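Local structure of molybdenum cofactor carrier protein (Chlamydomonas reinhardtii, 2IZ6) at residues A34-L37 with G38-A42; S149-A152 with G153-H156. The protein probably binds the molybdenum cofactor and carries it, as a tetrameric member of the SLOG superfamily with a Rossmann-like fold. All blocks are in the same frame, centred on the assembly; numbering follows the deposited sequence.

Contact 1. Residues A34-L37 with G38-A42; sequences ANEL and GKQIA
Two turns of helix 28-43 meet here, and the carboxylate of Glu-36 reaches forward to both Lys-39 and Gln-40; the side chains of Glu-36 and Gln-40 also touch helix 161-173. OE2 of Glu-36 takes a hydrogen bond from NE2 of Gln-40 at 2.8 Å, on the anti side of the carboxylate and 29° out of its plane, with OE2 lying close to the plane of the Gln-40 amide. OE1 of Glu-36 makes a salt bridge with NZ of Lys-39 at 3.3 Å, its hydrogen bond weak. With CG of Glu-36 anti to its backbone N (chi1 -172°) and the chain folded at chi2 (62°), the carboxylate swings along the helix and spans both partners. CE of Lys-39 also lies 3.2 Å from OD1 of Asn-35, whose ND2 makes a weak hydrogen bond to the backbone O of Glu-60. The helix is the crossover of the beta-alpha-beta unit that joins strand 15-19 to strand 47-51, and its inner side is apolar: CG of Leu-37 packs on CD1 of Ile-41 at 3.9 Å, both side chains lying against strand 15-19 and Ile-165 of helix 161-173. Regular i to i+4 bonds run beneath the side chains, the N of Gly-38 reaching O of Ala-34 at 2.9 Å and the N of Ile-41 reaching O of Leu-37, also at 2.9 Å.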
loop_
_atom_site.group_PDB
_atom_site.type_symbol
_atom_site.label_atom_id
_atom_site.label_comp_id
_atom_site.label_asym_id
_atom_site.label_seq_id
_atom_site.Cartn_x
_atom_site.Cartn_y
_atom_site.Cartn_z
ATOM N N ALA A 34 -13.184 -6.025 25.049
ATOM C CA ALA A 34 -12.602 -6.649 23.893
ATOM C C ALA A 34 -12.516 -8.157 23.983
ATOM O O ALA A 34 -12.887 -8.889 23.006
ATOM C CB ALA A 34 -11.247 -6.027 23.579
ATOM N N ASN A 35 -12.113 -8.654 25.155
ATOM C CA ASN A 35 -12.042 -10.110 25.340
ATOM C C ASN A 35 -13.445 -10.757 25.189
ATOM O O ASN A 35 -13.585 -11.795 24.541
ATOM C CB ASN A 35 -11.374 -10.416 26.715
ATOM C CG ASN A 35 -11.161 -11.889 26.924
ATOM O OD1 ASN A 35 -11.977 -12.543 27.526
ATOM N ND2 ASN A 35 -10.134 -12.460 26.272
ATOM N N GLU A 36 -14.450 -10.167 25.836
ATOM C CA GLU A 36 -15.824 -10.665 25.773
ATOM C C GLU A 36 -16.359 -10.593 24.405
ATOM O O GLU A 36 -17.037 -11.507 23.972
ATOM C CB GLU A 36 -16.725 -9.880 26.702
ATOM C CG GLU A 36 -18.133 -10.485 26.826
ATOM C CD GLU A 36 -18.219 -11.938 27.432
ATOM O OE1 GLU A 36 -17.327 -12.385 28.201
ATOM O OE2 GLU A 36 -19.213 -12.664 27.107
ATOM N N LEU A 37 -16.048 -9.478 23.741
ATOM C CA LEU A 37 -16.491 -9.336 22.370
ATOM C C LEU A 37 -15.918 -10.464 21.523
ATOM O O LEU A 37 -16.672 -11.035 20.697
ATOM C CB LEU A 37 -16.043 -7.976 21.856
ATOM C CG LEU A 37 -16.477 -7.671 20.432
ATOM C CD1 LEU A 37 -17.932 -7.355 20.346
ATOM C CD2 LEU A 37 -15.599 -6.551 19.833
ATOM N N GLY A 38 -14.619 -10.713 21.588
ATOM C CA GLY A 38 -13.939 -11.825 20.895
ATOM C C GLY A 38 -14.614 -13.165 21.125
ATOM O O GLY A 38 -14.934 -13.937 20.184
ATOM N N LYS A 39 -14.964 -13.420 22.365
ATOM C CA LYS A 39 -15.720 -14.665 22.781
ATOM C C LYS A 39 -16.995 -14.767 22.028
ATOM O O LYS A 39 -17.259 -15.795 21.465
ATOM C CB LYS A 39 -15.920 -14.677 24.327
ATOM C CG LYS A 39 -14.740 -14.924 25.091
ATOM C CD LYS A 39 -15.203 -15.283 26.524
ATOM C CE LYS A 39 -14.344 -14.695 27.595
ATOM N NZ LYS A 39 -15.125 -14.765 28.925
ATOM N N GLN A 40 -17.750 -13.681 21.944
ATOM C CA GLN A 40 -19.091 -13.716 21.395
ATOM C C GLN A 40 -19.009 -13.826 19.943
ATOM O O GLN A 40 -19.833 -14.496 19.314
ATOM C CB GLN A 40 -19.878 -12.509 21.905
ATOM C CG GLN A 40 -20.089 -12.578 23.405
ATOM C CD GLN A 40 -20.816 -13.834 23.907
ATOM O OE1 GLN A 40 -21.665 -14.431 23.190
ATOM N NE2 GLN A 40 -20.552 -14.197 25.172
ATOM N N ILE A 41 -18.012 -13.169 19.342
ATOM C CA ILE A 41 -17.850 -13.310 17.908
ATOM C C ILE A 41 -17.632 -14.775 17.546
ATOM O O ILE A 41 -18.223 -15.256 16.597
ATOM C CB ILE A 41 -16.688 -12.368 17.357
ATOM C CG1 ILE A 41 -17.155 -10.915 17.429
ATOM C CG2 ILE A 41 -16.090 -12.828 16.041
ATOM C CD1 ILE A 41 -16.013 -9.937 17.310
ATOM N N ALA A 42 -16.719 -15.430 18.179
ATOM C CA ALA A 42 -16.459 -16.852 17.907
ATOM C C ALA A 42 -17.650 -17.775 18.163
ATOM O O ALA A 42 -17.920 -18.688 17.392
ATOM C CB ALA A 42 -15.342 -17.311 18.660
#

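Contact 2. Residues S149-A152 with G153-H156; sequences SLDA and GLVH
OD1 of Asp-151 is gripped by two backbone N-H groups of the turn that follows, Gly-153 N at 3.0 Å and Leu-154 N at 3.3 Å, each a weak bond with a bent N-H angle. Asp-151 is the first residue to leave helical geometry after helix 141-150, and its CG stands anti to the backbone N (chi1 -167°), which carries the carboxylate forward over the turn. The N-H of Leu-154 is shared: it also donates to the backbone O of Asp-151 at 3.3 Å, arriving well above the carbonyl plane. The O of Asp-151 also receives a weak bond from Val-155 N and touches CG2 of Val-155 at 3.4 Å. OD2 of Asp-151 meets an apolar partner instead, with CD1 of Leu-154 3.4 Å away. Replacing Asp-151 by an alanine removes the carboxylate, would probably leave the N-H of Gly-153 without its partner in the turn, and is likely to cost CD1 of Leu-154 the surface it lies against. A water donates to O of Ala-152 at 2.8 Å and to O of Val-155, bridging the two carbonyls. The turn leads from helix 141-150 into strand 155-158, outermost within the chain, which pairs with strand 134-137; Leu-154 and Val-155 rest on Leu-128 of helix 118-129, and Leu-150 packs against Gly-117 of a second subunit.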
loop_
_atom_site.group_PDB
_atom_site.type_symbol
_atom_site.label_atom_id
_atom_site.label_comp_id
_atom_site.label_asym_id
_atom_site.label_seq_id
_atom_site.Cartn_x
_atom_site.Cartn_y
_atom_site.Cartn_z
ATOM N N SER A 149 -22.110 12.038 12.452
ATOM C CA SER A 149 -22.219 13.121 11.441
ATOM C C SER A 149 -21.650 12.738 10.080
ATOM O O SER A 149 -22.129 13.283 9.078
ATOM C CB SER A 149 -21.528 14.428 11.893
ATOM O OG SER A 149 -20.076 14.379 11.937
ATOM N N LEU A 150 -20.613 11.883 10.034
ATOM C CA LEU A 150 -20.057 11.423 8.739
ATOM C C LEU A 150 -21.015 10.576 7.961
ATOM O O LEU A 150 -21.107 10.696 6.736
ATOM C CB LEU A 150 -18.731 10.650 8.858
ATOM C CG LEU A 150 -17.514 11.416 9.344
ATOM C CD1 LEU A 150 -16.317 10.539 9.311
ATOM C CD2 LEU A 150 -17.250 12.701 8.528
ATOM N N ASP A 151 -21.700 9.666 8.647
ATOM C CA ASP A 151 -22.699 8.828 8.004
ATOM C C ASP A 151 -23.602 8.195 9.036
ATOM O O ASP A 151 -23.258 7.187 9.658
ATOM C CB ASP A 151 -22.029 7.759 7.112
ATOM C CG ASP A 151 -23.016 7.082 6.187
ATOM O OD1 ASP A 151 -24.150 6.790 6.623
ATOM O OD2 ASP A 151 -22.648 6.789 5.029
ATOM N N ALA A 152 -24.779 8.794 9.238
ATOM C CA ALA A 152 -25.648 8.352 10.315
ATOM C C ALA A 152 -26.147 6.942 10.058
ATOM O O ALA A 152 -26.372 6.214 11.003
ATOM C CB ALA A 152 -26.844 9.324 10.496
ATOM N N GLY A 153 -26.266 6.549 8.790
ATOM C CA GLY A 153 -26.850 5.275 8.459
ATOM C C GLY A 153 -25.943 4.092 8.688
ATOM O O GLY A 153 -26.397 2.973 8.726
ATOM N N LEU A 154 -24.651 4.335 8.774
ATOM C CA LEU A 154 -23.670 3.235 8.894
ATOM C C LEU A 154 -23.034 3.138 10.263
ATOM O O LEU A 154 -22.325 2.198 10.472
ATOM C CB LEU A 154 -22.538 3.435 7.847
ATOM C CG LEU A 154 -22.934 3.200 6.353
ATOM C CD1 LEU A 154 -21.810 3.491 5.395
ATOM C CD2 LEU A 154 -23.363 1.845 6.200
ATOM N N VAL A 155 -23.286 4.106 11.165
ATOM C CA VAL A 155 -22.614 4.152 12.478
ATOM C C VAL A 155 -23.586 3.703 13.546
ATOM O O VAL A 155 -24.669 4.216 13.678
ATOM C CB VAL A 155 -22.085 5.559 12.739
ATOM C CG1 VAL A 155 -21.497 5.690 14.118
ATOM C CG2 VAL A 155 -20.990 5.868 11.795
ATOM N N HIS A 156 -23.198 2.673 14.284
ATOM C CA HIS A 156 -24.017 2.062 15.303
ATOM C C HIS A 156 -23.255 2.238 16.624
ATOM O O HIS A 156 -22.142 1.775 16.806
ATOM C CB HIS A 156 -24.308 0.600 15.037
ATOM C CG HIS A 156 -25.003 0.355 13.743
ATOM N ND1 HIS A 156 -24.353 0.333 12.521
ATOM C CD2 HIS A 156 -26.306 0.110 13.492
ATOM C CE1 HIS A 156 -25.253 0.111 11.568
ATOM N NE2 HIS A 156 -26.438 0.002 12.125
HETATM O O HOH W 1 -27.200 3.677 11.955
#

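How the contacts relate
Contact 1 and contact 2 belong to different beta-alpha-beta units of one seven-stranded parallel sheet: residues 34-42 in the helix between strands 15-19 and 47-51, residues 149-156 at the turn between helix 141-150 and strand 155-158, outermost within the chain. Their centres lie 24 Å apart and their nearest atoms about 11 Å, so neither touches the other. Contact 1 sits nearer the core, its centre about 10 Å from the chain centre, against about 17 Å for contact 2 at the surface. Helix 161-173, which follows strand 155-158, comes back to pack on Leu-37 and Ile-41, linking the two regions through the chain. Only contact 2 comes within reach of another subunit.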